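Long-range contacts in RNA-binding protein, putative (Trypanosoma brucei, PDB 6E4O), which probably binds mRNA, the chain here being its RNA recognition motif, which uses several surfaces to bind and remodel RNA in kinetoplastid RNA editing: residues 7-12 with 38-43; 22-27 with 56-61; 28-33 with 43-48. One frame throughout, in Å; residues are numbered along the deposited sequence.

Contact 1: residues 7-12 with 38-43; sequences QVSGLS and GGRAVV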
loop_
_atom_site.group_PDB
_atom_site.type_symbol
_atom_site.label_atom_id
_atom_site.label_comp_id
_atom_site.label_asym_id
_atom_site.label_seq_id
_atom_site.Cartn_x
_atom_site.Cartn_y
_atom_site.Cartn_z
ATOM N N GLN A 7 -1.992 4.702 4.281
ATOM C CA GLN A 7 -3.270 4.011 4.435
ATOM C C GLN A 7 -3.806 3.635 3.067
ATOM O O GLN A 7 -3.951 4.488 2.200
ATOM C CB GLN A 7 -4.280 4.895 5.167
ATOM C CG GLN A 7 -3.782 5.338 6.536
ATOM C CD GLN A 7 -4.631 6.441 7.134
ATOM O OE1 GLN A 7 -5.791 6.610 6.764
ATOM N NE2 GLN A 7 -4.054 7.202 8.072
ATOM N N VAL A 8 -4.102 2.357 2.893
ATOM C CA VAL A 8 -4.547 1.832 1.600
ATOM C C VAL A 8 -6.021 1.446 1.678
ATOM O O VAL A 8 -6.447 0.815 2.644
ATOM C CB VAL A 8 -3.724 0.598 1.218
ATOM C CG1 VAL A 8 -4.135 0.075 -0.179
ATOM C CG2 VAL A 8 -2.245 0.941 1.237
ATOM N N SER A 9 -6.797 1.840 0.672
ATOM C CA SER A 9 -8.191 1.423 0.564
ATOM C C SER A 9 -8.443 0.915 -0.853
ATOM O O SER A 9 -7.628 1.139 -1.743
ATOM C CB SER A 9 -9.138 2.575 0.881
ATOM O OG SER A 9 -8.842 3.125 2.158
ATOM N N GLY A 10 -9.559 0.220 -1.046
ATOM C CA GLY A 10 -9.952 -0.262 -2.363
ATOM C C GLY A 10 -9.457 -1.644 -2.743
ATOM O O GLY A 10 -9.650 -2.074 -3.880
ATOM N N LEU A 11 -8.836 -2.360 -1.808
ATOM C CA LEU A 11 -8.331 -3.696 -2.121
ATOM C C LEU A 11 -9.452 -4.629 -2.574
ATOM O O LEU A 11 -10.580 -4.542 -2.095
ATOM C CB LEU A 11 -7.643 -4.320 -0.904
ATOM C CG LEU A 11 -6.397 -3.658 -0.325
ATOM C CD1 LEU A 11 -6.103 -4.279 1.025
ATOM C CD2 LEU A 11 -5.209 -3.813 -1.264
ATOM N N SER A 12 -9.133 -5.549 -3.475
ATOM C CA SER A 12 -10.086 -6.597 -3.830
ATOM C C SER A 12 -10.296 -7.541 -2.647
ATOM O O SER A 12 -9.440 -7.655 -1.764
ATOM C CB SER A 12 -9.631 -7.366 -5.075
ATOM O OG SER A 12 -8.866 -8.503 -4.723
ATOM N N GLY A 38 -12.925 -4.505 4.940
ATOM C CA GLY A 38 -13.443 -3.532 3.998
ATOM C C GLY A 38 -12.452 -3.127 2.926
ATOM O O GLY A 38 -12.525 -2.016 2.401
ATOM N N GLY A 39 -11.526 -4.025 2.598
ATOM C CA GLY A 39 -10.585 -3.797 1.510
ATOM C C GLY A 39 -9.536 -2.748 1.855
ATOM O O GLY A 39 -9.058 -2.009 1.000
ATOM N N ARG A 40 -9.138 -2.705 3.117
ATOM C CA ARG A 40 -8.205 -1.686 3.573
ATOM C C ARG A 40 -6.946 -2.295 4.194
ATOM O O ARG A 40 -6.930 -3.459 4.587
ATOM C CB ARG A 40 -8.898 -0.766 4.581
ATOM C CG ARG A 40 -10.063 0.010 3.961
ATOM C CD ARG A 40 -10.898 0.710 5.027
ATOM N NE ARG A 40 -11.630 -0.255 5.839
ATOM C CZ ARG A 40 -12.491 0.066 6.799
ATOM N NH1 ARG A 40 -12.744 1.342 7.069
ATOM N NH2 ARG A 40 -13.109 -0.891 7.482
ATOM N N ALA A 41 -5.889 -1.496 4.269
ATOM C CA ALA A 41 -4.630 -1.954 4.846
ATOM C C ALA A 41 -3.840 -0.779 5.375
ATOM O O ALA A 41 -4.126 0.370 5.049
ATOM C CB ALA A 41 -3.797 -2.718 3.798
ATOM N N VAL A 42 -2.851 -1.068 6.205
ATOM C CA VAL A 42 -1.896 -0.049 6.634
ATOM C C VAL A 42 -0.516 -0.585 6.325
ATOM O O VAL A 42 -0.216 -1.736 6.619
ATOM C CB VAL A 42 -2.001 0.243 8.140
ATOM C CG1 VAL A 42 -0.885 1.197 8.586
ATOM C CG2 VAL A 42 -3.356 0.822 8.457
ATOM N N VAL A 43 0.305 0.257 5.714
ATOM C CA VAL A 43 1.633 -0.132 5.309
ATOM C C VAL A 43 2.625 0.894 5.828
ATOM O O VAL A 43 2.313 2.075 5.901
ATOM C CB VAL A 43 1.699 -0.180 3.762
ATOM C CG1 VAL A 43 3.099 -0.541 3.271
ATOM C CG2 VAL A 43 0.649 -1.159 3.219
HETATM O O HOH W 1 -11.866 -0.262 0.571
#
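V8 and A41 form an antiparallel hydrogen-bonded pair that joins the central strand 5-9 to strand 40-45 of the RRM sheet. V8 N gives to A41 O at 2.9 Å, almost straight with 170° at the hydrogen, and A41 N returns a bond to V8 O, bent to 155°. V8 O is also approached by R40 CA at 3.2 Å, a CA-H...O contact.

The tight part lies on the helix-covered face. L11 hooks back over the G39 carbonyl: with CG anti to its own carbonyl carbon, chi1 -63° lays CG 3.4 Å from G39 O, and CD1 reaches on to the methyl of A41, 3.9 Å from A41 CB. V8 CG2 meets V43 CG2 at 4.1 Å, and L20 of helix 17-24 closes over L11, A41 and V43. G39 O takes the L11 N-H at 2.8 Å as the strands end. G39 keeps a positive phi and packs its backbone against L11.

The other face is looser. S9 OG lies beside the aliphatic root of R40, 3.8 Å from R40 CG, while the arginine chain bends at chi3 and leads its guanidinium away; R40 NE bonds to S37 O. A water spans the open loop end, accepting from G10 N and donating to G38 O.

Backbone bonding thus continues from the paired strands into their loops: beyond the V8-A41 pair the next bond runs from L11 N to G39 O. The buried side is packed mainly by hydrocarbon, whereas the polar ends of S9 and R40 lie on the other side, and a water bridges the two loops.

Contact 2: residues 22-27 with 56-61; sequences DHLRQA and TELQAS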
loop_
_atom_site.group_PDB
_atom_site.type_symbol
_atom_site.label_atom_id
_atom_site.label_comp_id
_atom_site.label_asym_id
_atom_site.label_seq_id
_atom_site.Cartn_x
_atom_site.Cartn_y
_atom_site.Cartn_z
ATOM N N ASP A 22 4.061 -6.851 -2.322
ATOM C CA ASP A 22 4.774 -6.943 -3.592
ATOM C C ASP A 22 4.413 -5.796 -4.529
ATOM O O ASP A 22 5.276 -5.274 -5.240
ATOM C CB ASP A 22 4.535 -8.289 -4.286
ATOM C CG ASP A 22 5.389 -9.400 -3.712
ATOM O OD1 ASP A 22 6.422 -9.100 -3.074
ATOM O OD2 ASP A 22 5.029 -10.579 -3.903
ATOM N N HIS A 23 3.139 -5.420 -4.545
ATOM C CA HIS A 23 2.689 -4.299 -5.358
ATOM C C HIS A 23 3.420 -3.010 -4.948
ATOM O O HIS A 23 3.892 -2.240 -5.790
ATOM C CB HIS A 23 1.173 -4.131 -5.226
ATOM C CG HIS A 23 0.603 -3.058 -6.104
ATOM N ND1 HIS A 23 0.559 -3.163 -7.475
ATOM C CD2 HIS A 23 0.040 -1.867 -5.792
ATOM C CE1 HIS A 23 -0.001 -2.071 -7.977
ATOM N NE2 HIS A 23 -0.325 -1.274 -6.978
ATOM N N LEU A 24 3.525 -2.791 -3.645
ATOM C CA LEU A 24 4.080 -1.547 -3.120
ATOM C C LEU A 24 5.605 -1.528 -3.121
ATOM O O LEU A 24 6.223 -0.480 -2.920
ATOM C CB LEU A 24 3.531 -1.290 -1.712
ATOM C CG LEU A 24 2.036 -0.983 -1.693
ATOM C CD1 LEU A 24 1.529 -0.938 -0.254
ATOM C CD2 LEU A 24 1.742 0.324 -2.407
ATOM N N ARG A 25 6.223 -2.684 -3.347
ATOM C CA ARG A 25 7.679 -2.729 -3.458
ATOM C C ARG A 25 8.139 -1.942 -4.680
ATOM O O ARG A 25 9.322 -1.658 -4.834
ATOM C CB ARG A 25 8.200 -4.168 -3.531
ATOM C CG ARG A 25 8.269 -4.878 -2.186
ATOM C CD ARG A 25 9.313 -5.988 -2.219
ATOM N NE ARG A 25 8.873 -7.131 -3.005
ATOM C CZ ARG A 25 9.672 -7.893 -3.745
ATOM N NH1 ARG A 25 10.975 -7.636 -3.828
ATOM N NH2 ARG A 25 9.157 -8.913 -4.414
ATOM N N GLN A 26 7.198 -1.596 -5.556
ATOM C CA GLN A 26 7.505 -0.709 -6.671
ATOM C C GLN A 26 7.984 0.647 -6.167
ATOM O O GLN A 26 8.692 1.364 -6.874
ATOM C CB GLN A 26 6.267 -0.477 -7.531
ATOM C CG GLN A 26 5.814 -1.679 -8.353
ATOM C CD GLN A 26 4.613 -1.330 -9.199
ATOM O OE1 GLN A 26 4.751 -0.778 -10.286
ATOM N NE2 GLN A 26 3.421 -1.621 -8.687
ATOM N N ALA A 27 7.572 1.005 -4.954
ATOM C CA ALA A 27 7.903 2.310 -4.391
ATOM C C ALA A 27 9.052 2.237 -3.396
ATOM O O ALA A 27 9.752 3.221 -3.181
ATOM C CB ALA A 27 6.690 2.917 -3.726
ATOM N N THR A 56 2.706 9.212 -4.534
ATOM C CA THR A 56 2.898 10.008 -5.739
ATOM C C THR A 56 2.677 9.161 -6.994
ATOM O O THR A 56 1.925 9.537 -7.891
ATOM C CB THR A 56 4.308 10.622 -5.794
ATOM O OG1 THR A 56 4.457 11.559 -4.719
ATOM C CG2 THR A 56 4.521 11.360 -7.122
ATOM N N GLU A 57 3.324 8.007 -7.045
ATOM C CA GLU A 57 3.395 7.255 -8.295
ATOM C C GLU A 57 2.490 6.033 -8.369
ATOM O O GLU A 57 2.295 5.480 -9.446
ATOM C CB GLU A 57 4.846 6.860 -8.589
ATOM C CG GLU A 57 5.784 8.056 -8.664
ATOM C CD GLU A 57 7.093 7.734 -9.352
ATOM O OE1 GLU A 57 7.105 6.837 -10.229
ATOM O OE2 GLU A 57 8.103 8.388 -9.024
ATOM N N LEU A 58 1.907 5.613 -7.249
ATOM C CA LEU A 58 1.088 4.399 -7.280
ATOM C C LEU A 58 -0.371 4.681 -6.935
ATOM O O LEU A 58 -1.157 3.765 -6.767
ATOM C CB LEU A 58 1.671 3.320 -6.346
ATOM C CG LEU A 58 3.084 2.793 -6.660
ATOM C CD1 LEU A 58 3.526 1.790 -5.594
ATOM C CD2 LEU A 58 3.131 2.118 -8.042
ATOM N N GLN A 59 -0.725 5.958 -6.855
ATOM C CA GLN A 59 -2.101 6.346 -6.594
ATOM C C GLN A 59 -3.008 5.800 -7.687
ATOM O O GLN A 59 -2.677 5.882 -8.872
ATOM C CB GLN A 59 -2.218 7.867 -6.536
ATOM C CG GLN A 59 -3.606 8.383 -6.163
ATOM C CD GLN A 59 -4.015 7.941 -4.774
ATOM O OE1 GLN A 59 -4.388 6.782 -4.563
ATOM N NE2 GLN A 59 -3.917 8.850 -3.815
ATOM N N ALA A 60 -4.141 5.240 -7.281
ATOM C CA ALA A 60 -5.134 4.729 -8.219
ATOM C C ALA A 60 -4.578 3.665 -9.168
ATOM O O ALA A 60 -5.070 3.499 -10.286
ATOM C CB ALA A 60 -5.762 5.876 -9.000
ATOM N N SER A 61 -3.559 2.936 -8.724
ATOM C CA SER A 61 -3.063 1.807 -9.495
ATOM C C SER A 61 -3.920 0.569 -9.244
ATOM O O SER A 61 -4.488 0.395 -8.178
ATOM C CB SER A 61 -1.590 1.518 -9.186
ATOM O OG SER A 61 -1.394 1.257 -7.808
#
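L58 pushes its two methyls against the end of helix 17-24 and the turn that follows. CD1 touches two side chains, 3.8 Å from A27 CB and 3.9 Å from L24 CD2. CD2 instead lies against the amide of Q26, 3.8 Å from Q26 NE2. The second first-shell contact is polar: H23 NE2 gives its hydrogen to S61 OG at 2.9 Å, with 162° at the hydrogen and the oxygen only 4° out of the imidazole plane, so the serine is met at the ring edge.

Each of these groups is positioned by its own segment. H23 holds CG anti to its backbone N (chi1 -176°), which swings the ring across to the serine. S61 OG donates to L58 O at 2.7 Å; that carbonyl also accepts S61 N from the same face, closing the type II turn 58-61. On the helix side, Q26 NE2 folds back to H23 O at 3.0 Å, which fixes the amide alongside L58.

Farther out, L68 packs on H23 and L70 on L58, while L24 reaches V43 and F45 of strand 40-45. The contact thus joins the C-terminal part of helix 17-24 to the turn after helix 48-57, both lying against the sheet.

The polar chain runs one way, from imidazole N-H through the serine hydroxyl to a turn carbonyl. It implies a hydrogen on H23 NE2 and leaves the serine oxygen acting as both acceptor and donor.

Contact 3: residues 28-33 with 43-48; sequences GEVTFC and VEFVTP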
loop_
_atom_site.group_PDB
_atom_site.type_symbol
_atom_site.label_atom_id
_atom_site.label_comp_id
_atom_site.label_asym_id
_atom_site.label_seq_id
_atom_site.Cartn_x
_atom_site.Cartn_y
_atom_site.Cartn_z
ATOM N N GLY A 28 9.248 1.077 -2.784
ATOM C CA GLY A 28 10.325 0.942 -1.821
ATOM C C GLY A 28 10.168 -0.249 -0.908
ATOM O O GLY A 28 9.290 -1.075 -1.113
ATOM N N GLU A 29 11.028 -0.337 0.103
ATOM C CA GLU A 29 11.010 -1.474 1.013
ATOM C C GLU A 29 9.899 -1.326 2.053
ATOM O O GLU A 29 9.729 -0.272 2.647
ATOM C CB GLU A 29 12.373 -1.643 1.689
ATOM C CG GLU A 29 12.456 -2.821 2.648
ATOM C CD GLU A 29 13.879 -3.097 3.114
ATOM O OE1 GLU A 29 14.781 -2.287 2.804
ATOM O OE2 GLU A 29 14.095 -4.130 3.786
ATOM N N VAL A 30 9.153 -2.399 2.267
ATOM C CA VAL A 30 8.009 -2.377 3.170
ATOM C C VAL A 30 8.352 -3.040 4.504
ATOM O O VAL A 30 8.847 -4.163 4.533
ATOM C CB VAL A 30 6.805 -3.098 2.518
ATOM C CG1 VAL A 30 5.636 -3.191 3.488
ATOM C CG2 VAL A 30 6.399 -2.381 1.232
ATOM N N THR A 31 8.094 -2.342 5.607
ATOM C CA THR A 31 8.413 -2.862 6.937
ATOM C C THR A 31 7.187 -3.314 7.740
ATOM O O THR A 31 7.318 -4.021 8.739
ATOM C CB THR A 31 9.165 -1.822 7.788
ATOM O OG1 THR A 31 8.332 -0.675 7.966
ATOM C CG2 THR A 31 10.459 -1.397 7.112
ATOM N N PHE A 32 6.007 -2.875 7.331
ATOM C CA PHE A 32 4.759 -3.268 7.995
ATOM C C PHE A 32 3.710 -3.345 6.906
ATOM O O PHE A 32 3.622 -2.461 6.067
ATOM C CB PHE A 32 4.351 -2.226 9.042
ATOM C CG PHE A 32 3.075 -2.551 9.781
ATOM C CD1 PHE A 32 3.112 -3.181 11.017
ATOM C CD2 PHE A 32 1.837 -2.189 9.257
ATOM C CE1 PHE A 32 1.938 -3.463 11.706
ATOM C CE2 PHE A 32 0.658 -2.468 9.938
ATOM C CZ PHE A 32 0.711 -3.106 11.168
ATOM N N CYS A 33 2.935 -4.419 6.886
ATOM C CA CYS A 33 1.884 -4.531 5.886
ATOM C C CYS A 33 0.811 -5.450 6.432
ATOM O O CYS A 33 0.998 -6.665 6.505
ATOM C CB CYS A 33 2.439 -5.086 4.565
ATOM S SG CYS A 33 1.263 -4.958 3.214
ATOM N N VAL A 43 0.305 0.257 5.714
ATOM C CA VAL A 43 1.633 -0.132 5.309
ATOM C C VAL A 43 2.625 0.894 5.828
ATOM O O VAL A 43 2.313 2.075 5.901
ATOM C CB VAL A 43 1.699 -0.180 3.762
ATOM C CG1 VAL A 43 3.099 -0.541 3.271
ATOM C CG2 VAL A 43 0.649 -1.159 3.219
ATOM N N GLU A 44 3.818 0.442 6.195
ATOM C CA GLU A 44 4.905 1.356 6.488
ATOM C C GLU A 44 6.095 0.984 5.636
ATOM O O GLU A 44 6.332 -0.197 5.352
ATOM C CB GLU A 44 5.289 1.314 7.964
ATOM C CG GLU A 44 4.199 1.810 8.882
ATOM C CD GLU A 44 4.734 2.199 10.244
ATOM O OE1 GLU A 44 5.778 1.647 10.654
ATOM O OE2 GLU A 44 4.121 3.069 10.895
ATOM N N PHE A 45 6.827 1.996 5.198
ATOM C CA PHE A 45 8.018 1.791 4.394
ATOM C C PHE A 45 9.225 2.134 5.245
ATOM O O PHE A 45 9.099 2.791 6.283
ATOM C CB PHE A 45 8.004 2.709 3.165
ATOM C CG PHE A 45 6.928 2.385 2.170
ATOM C CD1 PHE A 45 5.653 2.914 2.309
ATOM C CD2 PHE A 45 7.201 1.574 1.078
ATOM C CE1 PHE A 45 4.656 2.620 1.382
ATOM C CE2 PHE A 45 6.210 1.274 0.146
ATOM C CZ PHE A 45 4.940 1.798 0.298
ATOM N N VAL A 46 10.399 1.724 4.777
ATOM C CA VAL A 46 11.643 2.026 5.468
ATOM C C VAL A 46 11.897 3.524 5.561
ATOM O O VAL A 46 12.365 4.015 6.584
ATOM C CB VAL A 46 12.830 1.361 4.764
ATOM C CG1 VAL A 46 14.139 1.731 5.457
ATOM C CG2 VAL A 46 12.639 -0.137 4.761
ATOM N N THR A 47 11.603 4.260 4.495
ATOM C CA THR A 47 11.881 5.694 4.505
ATOM C C THR A 47 10.649 6.529 4.185
ATOM O O THR A 47 9.704 6.044 3.560
ATOM C CB THR A 47 12.987 6.066 3.500
ATOM O OG1 THR A 47 12.487 5.915 2.165
ATOM C CG2 THR A 47 14.211 5.171 3.684
ATOM N N PRO A 48 10.650 7.792 4.629
ATOM C CA PRO A 48 9.587 8.699 4.191
ATOM C C PRO A 48 9.577 8.861 2.674
ATOM O O PRO A 48 8.511 9.053 2.103
ATOM C CB PRO A 48 9.963 10.019 4.869
ATOM C CG PRO A 48 10.643 9.580 6.133
ATOM C CD PRO A 48 11.472 8.388 5.699
HETATM O O HOH W 2 7.278 -0.625 10.505
HETATM O O HOH W 3 9.349 1.997 8.795
#
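T31 turns OG1 between its backbone N and carbonyl carbon (chi1 61°), directing the hydroxyl over E44 and its CG2 to V46. E29, with CG anti to N (chi1 -179°) and the chain extended beyond, runs past the same valine. V46 CG2 is therefore touched by both, 3.4 Å from E29 CG and 3.4 Å from T31 CG2; the latter pair is tighter than usual van der Waals contact.

Backbone pairing explains why T31 stands there. V30 pairs with F45, but T31 and F32 both face E44, a classic beta bulge. E44 O takes the T31 N-H at 2.8 Å and, weakly, that of F32, while E44 N bonds to F32 O at 2.9 Å with 158° at the hydrogen. Just before the bulge, V46 N gives to E29 O at 3.0 Å.

On the buried face V30 divides its methyls: the V30 and V43 side chains cross at about a right angle, with V30 CG1 3.7 Å from V43 CG1, and V30 CG2 touches F45 CE2. C33 SG packs on V43 CG2 at 3.8 Å. F45 runs on to A51 and A54 of helix 48-57. On the other face F32 CB lies beside E44 CB.

Two waters meet T31 OG1, one donating to E44 OE1 and the other to F45 O; the second carboxylate oxygen, E44 OE2, is held by R5 in a salt bridge. Within this edge hairpin of the RRM sheet, the extra bulge residue thus places a hydroxyl on the wet side, where water links it to E44 and F45, while the apolar face keeps its packing.

In the fold
Contacts 1 and 3 lie on one sheet and share V43, since strand 40-45 has strand 5-9 on one flank and strand 30-36 on the other; their centres are about 15 Å apart, and V42 O comes 3.4 Å from F32 CD2. Contact 2 sits on the helix layer, its centre about 13 Å from that of contact 1 and 12 Å from that of contact 3. L24 joins all three, with CD1 3.6 Å from V43 CG2 and its carbonyl O 3.5 Å from F45 CE2. Along the chain contact 3 is nested inside the loop that contact 2 closes. The domain is RNA-free here; in RRMs generally the sheet face away from the helices commonly receives RNA.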